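Local atomic coordinates of LINE-1 retrotransposable element ORF1 protein (Homo sapiens, PDB entry 2W7A), a protein that binds single-stranded nucleic acid, acts as a nucleic acid chaperone and is essential for retrotransposition of LINE-1 elements, here represented by its RNA recognition motif domain. Residues 25-37 and 78-92. Residues are numbered along the deposited sequence; the frame is centred on the assembly and turned at random. Where two conformers were deposited one is given.
Sequences TLQDIIQENFPNL and MLRAAREKGRVTLKG
At the C-terminal end of helix 19-33, Asn33 grips the backbone of edge strand 88-90 and Glu32 the turn after it. In Glu32, CB and CG pass over Thr89 O, CG at 3.8 Å, and the side chain crosses that of Thr89 at about a right angle. An extended chain, CG anti to the backbone N (chi1 -172°), carries the carboxylate to the turn. There OE1 takes Lys91 N at 2.8 Å and OE2 takes Gly92 N at 2.9 Å, both on syn lone pairs. Thr89 OG1 also donates to OE2, from above the carboxylate plane, and a water joins OE1 to Lys91 NZ, which forms a salt bridge with Asp28 OD2 whose hydrogen bond is weak. Asn33 clasps Thr89 at both backbone polar atoms: ND2 donates in its amide plane to Thr89 O at 2.8 Å, almost straight (170°), while OD1 accepts Thr89 N. The second hydrogen of ND2 goes to Ile29 O, which fixes the amide's rotation. Lys85 NZ reaches Asn33 O at 3.1 Å. Beside this polar seam the Phe34 ring, one face under Asn33 CB, meets Ala81 CB at 3.9 Å from CE1 and makes an oblique Met-aromatic contact with selenomethionine Met78. Leu90 CD1 packs on Ile29. Side-chain acceptors and donors thus meet main-chain groups of strand and turn, fastening the sheet edge of this RRM domain to a helix that packs across it.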
loop_
_atom_site.group_PDB
_atom_site.type_symbol
_atom_site.label_atom_id
_atom_site.label_comp_id
_atom_site.label_asym_id
_atom_site.label_seq_id
_atom_site.Cartn_x
_atom_site.Cartn_y
_atom_site.Cartn_z
ATOM N N THR A 25 1.446 6.156 5.988
ATOM C CA THR A 25 0.338 5.863 5.094
ATOM C C THR A 25 -0.018 4.375 5.154
ATOM O O THR A 25 -1.183 4.017 5.246
ATOM C CB THR A 25 0.669 6.273 3.650
ATOM O OG1 THR A 25 0.795 7.684 3.606
ATOM C CG2 THR A 25 -0.407 5.816 2.619
ATOM N N LEU A 26 0.965 3.505 5.109
ATOM C CA LEU A 26 0.671 2.073 5.149
ATOM C C LEU A 26 0.054 1.690 6.495
ATOM O O LEU A 26 -0.934 0.928 6.546
ATOM C CB LEU A 26 1.917 1.212 4.850
ATOM C CG LEU A 26 1.761 0.116 3.791
ATOM C CD1 LEU A 26 0.802 -0.978 4.190
ATOM C CD2 LEU A 26 1.322 0.721 2.456
ATOM N N GLN A 27 0.611 2.237 7.564
ATOM C CA GLN A 27 0.031 1.949 8.871
ATOM C C GLN A 27 -1.394 2.504 8.965
ATOM O O GLN A 27 -2.262 1.846 9.529
ATOM C CB GLN A 27 0.934 2.439 9.987
ATOM C CG GLN A 27 0.383 2.172 11.398
ATOM C CD GLN A 27 0.359 0.706 11.786
ATOM O OE1 GLN A 27 0.996 -0.137 11.131
ATOM N NE2 GLN A 27 -0.405 0.382 12.853
ATOM N N ASP A 28 -1.643 3.654 8.367
ATOM C CA ASP A 28 -2.997 4.256 8.340
ATOM C C ASP A 28 -3.954 3.318 7.582
ATOM O O ASP A 28 -5.078 3.101 8.021
ATOM C CB ASP A 28 -2.995 5.672 7.758
ATOM C CG ASP A 28 -2.372 6.699 8.689
ATOM O OD1 ASP A 28 -2.158 6.415 9.884
ATOM O OD2 ASP A 28 -2.093 7.808 8.176
ATOM N N ILE A 29 -3.468 2.692 6.515
ATOM C CA ILE A 29 -4.310 1.805 5.731
ATOM C C ILE A 29 -4.668 0.558 6.542
ATOM O O ILE A 29 -5.827 0.120 6.585
ATOM C CB ILE A 29 -3.663 1.409 4.366
ATOM C CG1 ILE A 29 -3.664 2.666 3.480
ATOM C CG2 ILE A 29 -4.406 0.270 3.708
ATOM C CD1 ILE A 29 -2.721 2.514 2.230
ATOM N N ILE A 30 -3.694 0.032 7.239
ATOM C CA ILE A 30 -3.937 -1.152 8.039
ATOM C C ILE A 30 -4.935 -0.835 9.175
ATOM O O ILE A 30 -5.896 -1.569 9.441
ATOM C CB ILE A 30 -2.614 -1.703 8.595
ATOM C CG1 ILE A 30 -1.729 -2.213 7.468
ATOM C CG2 ILE A 30 -2.884 -2.781 9.633
ATOM C CD1 ILE A 30 -0.312 -2.515 7.880
ATOM N N GLN A 31 -4.719 0.274 9.857
ATOM C CA GLN A 31 -5.590 0.650 10.969
ATOM C C GLN A 31 -6.997 1.020 10.531
ATOM O O GLN A 31 -7.954 0.760 11.277
ATOM C CB GLN A 31 -4.949 1.783 11.756
ATOM C CG GLN A 31 -3.654 1.357 12.437
ATOM C CD GLN A 31 -2.987 2.464 13.297
ATOM O OE1 GLN A 31 -1.995 2.139 13.986
ATOM N NE2 GLN A 31 -3.477 3.662 13.284
ATOM N N GLU A 32 -7.131 1.584 9.330
ATOM C CA GLU A 32 -8.445 1.985 8.825
ATOM C C GLU A 32 -9.287 0.819 8.337
ATOM O O GLU A 32 -10.528 0.934 8.346
ATOM C CB GLU A 32 -8.287 3.063 7.748
ATOM C CG GLU A 32 -9.554 3.728 7.258
ATOM C CD GLU A 32 -9.308 5.010 6.430
ATOM O OE1 GLU A 32 -8.178 5.627 6.534
ATOM O OE2 GLU A 32 -10.268 5.408 5.688
ATOM N N ASN A 33 -8.639 -0.272 7.913
ATOM C CA ASN A 33 -9.316 -1.345 7.214
ATOM C C ASN A 33 -9.215 -2.742 7.772
ATOM O O ASN A 33 -10.140 -3.540 7.572
ATOM C CB ASN A 33 -8.796 -1.427 5.771
ATOM C CG ASN A 33 -9.080 -0.138 4.996
ATOM O OD1 ASN A 33 -10.208 0.072 4.505
ATOM N ND2 ASN A 33 -8.074 0.735 4.895
ATOM N N PHE A 34 -8.138 -3.041 8.490
ATOM C CA PHE A 34 -7.806 -4.438 8.840
ATOM C C PHE A 34 -7.502 -4.544 10.343
ATOM O O PHE A 34 -6.331 -4.634 10.759
ATOM C CB PHE A 34 -6.606 -4.887 8.048
ATOM C CG PHE A 34 -6.772 -4.728 6.555
ATOM C CD1 PHE A 34 -7.905 -5.224 5.913
ATOM C CD2 PHE A 34 -5.835 -4.029 5.802
ATOM C CE1 PHE A 34 -8.093 -5.012 4.555
ATOM C CE2 PHE A 34 -6.035 -3.858 4.406
ATOM C CZ PHE A 34 -7.144 -4.330 3.810
ATOM N N PRO A 35 -8.548 -4.460 11.172
ATOM C CA PRO A 35 -8.327 -4.369 12.622
ATOM C C PRO A 35 -7.584 -5.541 13.253
ATOM O O PRO A 35 -6.914 -5.352 14.269
ATOM C CB PRO A 35 -9.768 -4.189 13.182
ATOM C CG PRO A 35 -10.680 -4.851 12.101
ATOM C CD PRO A 35 -9.978 -4.416 10.817
ATOM N N ASN A 36 -7.762 -6.750 12.738
ATOM C CA ASN A 36 -7.036 -7.856 13.348
ATOM C C ASN A 36 -5.558 -7.774 13.014
ATOM O O ASN A 36 -4.722 -8.014 13.853
ATOM C CB ASN A 36 -7.698 -9.170 12.997
ATOM C CG ASN A 36 -9.074 -9.311 13.738
ATOM O OD1 ASN A 36 -9.231 -8.884 14.883
ATOM N ND2 ASN A 36 -9.991 -9.903 13.101
ATOM N N LEU A 37 -5.229 -7.392 11.799
ATOM C CA LEU A 37 -3.834 -7.143 11.479
ATOM C C LEU A 37 -3.275 -5.966 12.328
ATOM O O LEU A 37 -2.152 -6.028 12.824
ATOM C CB LEU A 37 -3.711 -6.864 9.981
ATOM C CG LEU A 37 -3.961 -7.979 8.992
ATOM C CD1 LEU A 37 -3.666 -7.398 7.592
ATOM C CD2 LEU A 37 -3.106 -9.180 9.315
HETATM N N MSE A 78 -3.110 -9.860 3.217
HETATM C CA MSE A 78 -3.621 -8.513 3.007
HETATM C C MSE A 78 -4.420 -8.412 1.701
HETATM O O MSE A 78 -5.478 -7.787 1.645
HETATM C CB MSE A 78 -2.446 -7.522 2.950
HETATM C CG MSE A 78 -2.873 -6.120 2.547
HETATM SE SE MSE A 78 -1.987 -4.685 3.513
HETATM C CE MSE A 78 -2.389 -5.690 5.052
ATOM N N LEU A 79 -3.890 -9.036 0.645
ATOM C CA LEU A 79 -4.583 -9.018 -0.627
ATOM C C LEU A 79 -5.966 -9.694 -0.524
ATOM O O LEU A 79 -6.967 -9.184 -1.051
ATOM C CB LEU A 79 -3.732 -9.595 -1.726
ATOM C CG LEU A 79 -2.601 -8.742 -2.217
ATOM C CD1 LEU A 79 -1.755 -9.512 -3.202
ATOM C CD2 LEU A 79 -3.111 -7.461 -2.859
ATOM N N ARG A 80 -6.034 -10.852 0.154
ATOM C CA ARG A 80 -7.277 -11.576 0.268
ATOM C C ARG A 80 -8.248 -10.747 1.079
ATOM O O ARG A 80 -9.446 -10.724 0.754
ATOM C CB ARG A 80 -7.058 -12.939 0.975
ATOM C CG ARG A 80 -6.504 -14.055 0.115
ATOM C CD ARG A 80 -6.898 -15.401 0.720
ATOM N NE ARG A 80 -6.524 -15.510 2.122
ATOM C CZ ARG A 80 -5.271 -15.704 2.536
ATOM N NH1 ARG A 80 -4.334 -15.880 1.659
ATOM N NH2 ARG A 80 -4.996 -15.815 3.832
ATOM N N ALA A 81 -7.792 -10.141 2.166
ATOM C CA ALA A 81 -8.676 -9.330 3.007
ATOM C C ALA A 81 -9.243 -8.150 2.194
ATOM O O ALA A 81 -10.421 -7.817 2.282
ATOM C CB ALA A 81 -7.914 -8.860 4.210
ATOM N N ALA A 82 -8.389 -7.486 1.422
ATOM C CA ALA A 82 -8.830 -6.348 0.621
ATOM C C ALA A 82 -9.900 -6.800 -0.346
ATOM O O ALA A 82 -10.940 -6.094 -0.546
ATOM C CB ALA A 82 -7.618 -5.730 -0.084
ATOM N N ARG A 83 -9.659 -7.928 -1.005
ATOM C CA ARG A 83 -10.632 -8.397 -2.000
ATOM C C ARG A 83 -11.984 -8.769 -1.411
ATOM O O ARG A 83 -13.034 -8.446 -1.980
ATOM C CB ARG A 83 -10.058 -9.569 -2.783
ATOM C CG ARG A 83 -10.970 -10.122 -3.873
ATOM C CD ARG A 83 -10.341 -11.350 -4.590
ATOM N NE ARG A 83 -11.190 -11.702 -5.725
ATOM C CZ ARG A 83 -10.936 -11.412 -7.001
ATOM N NH1 ARG A 83 -9.817 -10.789 -7.365
ATOM N NH2 ARG A 83 -11.820 -11.766 -7.932
ATOM N N GLU A 84 -11.967 -9.387 -0.240
ATOM C CA GLU A 84 -13.188 -9.810 0.452
ATOM C C GLU A 84 -13.906 -8.602 1.054
ATOM O O GLU A 84 -15.145 -8.516 1.062
ATOM C CB GLU A 84 -12.828 -10.873 1.503
ATOM C CG GLU A 84 -14.024 -11.728 1.965
ATOM C CD GLU A 84 -13.642 -13.084 2.598
ATOM O OE1 GLU A 84 -12.485 -13.286 3.046
ATOM O OE2 GLU A 84 -14.511 -13.967 2.668
ATOM N N LYS A 85 -13.145 -7.663 1.585
ATOM C CA LYS A 85 -13.738 -6.452 2.195
ATOM C C LYS A 85 -14.427 -5.607 1.130
ATOM O O LYS A 85 -15.494 -5.006 1.371
ATOM C CB LYS A 85 -12.670 -5.629 2.934
ATOM C CG LYS A 85 -13.234 -4.426 3.687
ATOM C CD LYS A 85 -12.104 -3.611 4.340
ATOM C CE LYS A 85 -12.570 -2.520 5.237
ATOM N NZ LYS A 85 -13.046 -3.054 6.533
ATOM N N GLY A 86 -13.811 -5.559 -0.053
ATOM C CA GLY A 86 -14.355 -4.790 -1.156
ATOM C C GLY A 86 -13.754 -3.393 -1.186
ATOM O O GLY A 86 -12.639 -3.174 -1.697
ATOM N N ARG A 87 -14.451 -2.432 -0.655
ATOM C CA ARG A 87 -13.998 -1.071 -0.580
ATOM C C ARG A 87 -12.985 -0.905 0.570
ATOM O O ARG A 87 -13.279 -1.211 1.731
ATOM C CB ARG A 87 -15.200 -0.180 -0.360
ATOM C CG ARG A 87 -14.882 1.307 -0.290
ATOM C CD ARG A 87 -16.210 2.146 -0.187
ATOM N NE ARG A 87 -16.024 3.604 -0.048
ATOM C CZ ARG A 87 -15.966 4.491 -1.033
ATOM N NH1 ARG A 87 -15.986 4.152 -2.317
ATOM N NH2 ARG A 87 -15.821 5.745 -0.725
ATOM N N VAL A 88 -11.789 -0.453 0.191
ATOM C CA VAL A 88 -10.680 -0.214 1.111
ATOM C C VAL A 88 -10.354 1.255 1.038
ATOM O O VAL A 88 -10.333 1.795 -0.065
ATOM C CB VAL A 88 -9.455 -1.035 0.673
ATOM C CG1 VAL A 88 -8.255 -0.780 1.600
ATOM C CG2 VAL A 88 -9.775 -2.591 0.656
ATOM N N THR A 89 -10.212 1.916 2.182
ATOM C CA THR A 89 -10.093 3.375 2.190
ATOM C C THR A 89 -8.860 3.910 2.889
ATOM O O THR A 89 -8.275 3.263 3.755
ATOM C CB THR A 89 -11.344 4.046 2.732
ATOM O OG1 THR A 89 -11.522 3.618 4.059
ATOM C CG2 THR A 89 -12.610 3.695 1.955
ATOM N N LEU A 90 -8.467 5.116 2.498
ATOM C CA LEU A 90 -7.386 5.849 3.111
ATOM C C LEU A 90 -7.973 7.230 3.311
ATOM O O LEU A 90 -8.331 7.887 2.327
ATOM C CB LEU A 90 -6.151 5.885 2.236
ATOM C CG LEU A 90 -5.074 6.851 2.777
ATOM C CD1 LEU A 90 -4.530 6.481 4.163
ATOM C CD2 LEU A 90 -3.941 6.971 1.711
ATOM N N LYS A 91 -8.119 7.653 4.570
ATOM C CA LYS A 91 -8.858 8.876 4.936
ATOM C C LYS A 91 -10.232 8.968 4.245
ATOM O O LYS A 91 -10.664 10.034 3.767
ATOM C CB LYS A 91 -8.031 10.137 4.675
ATOM C CG LYS A 91 -6.583 10.102 5.196
ATOM C CD LYS A 91 -6.468 9.758 6.660
ATOM C CE LYS A 91 -5.039 9.314 7.034
ATOM N NZ LYS A 91 -4.920 8.852 8.449
ATOM N N GLY A 92 -10.915 7.828 4.215
ATOM C CA GLY A 92 -12.269 7.732 3.691
ATOM C C GLY A 92 -12.361 7.721 2.168
ATOM O O GLY A 92 -13.471 7.646 1.631
HETATM O O HOH W 1 -6.387 6.706 8.225
HETATM O O HOH W 2 -13.558 -0.489 7.689
HETATM O O HOH W 3 -12.577 -4.381 8.617
HETATM O O HOH W 4 -12.486 1.388 5.421
#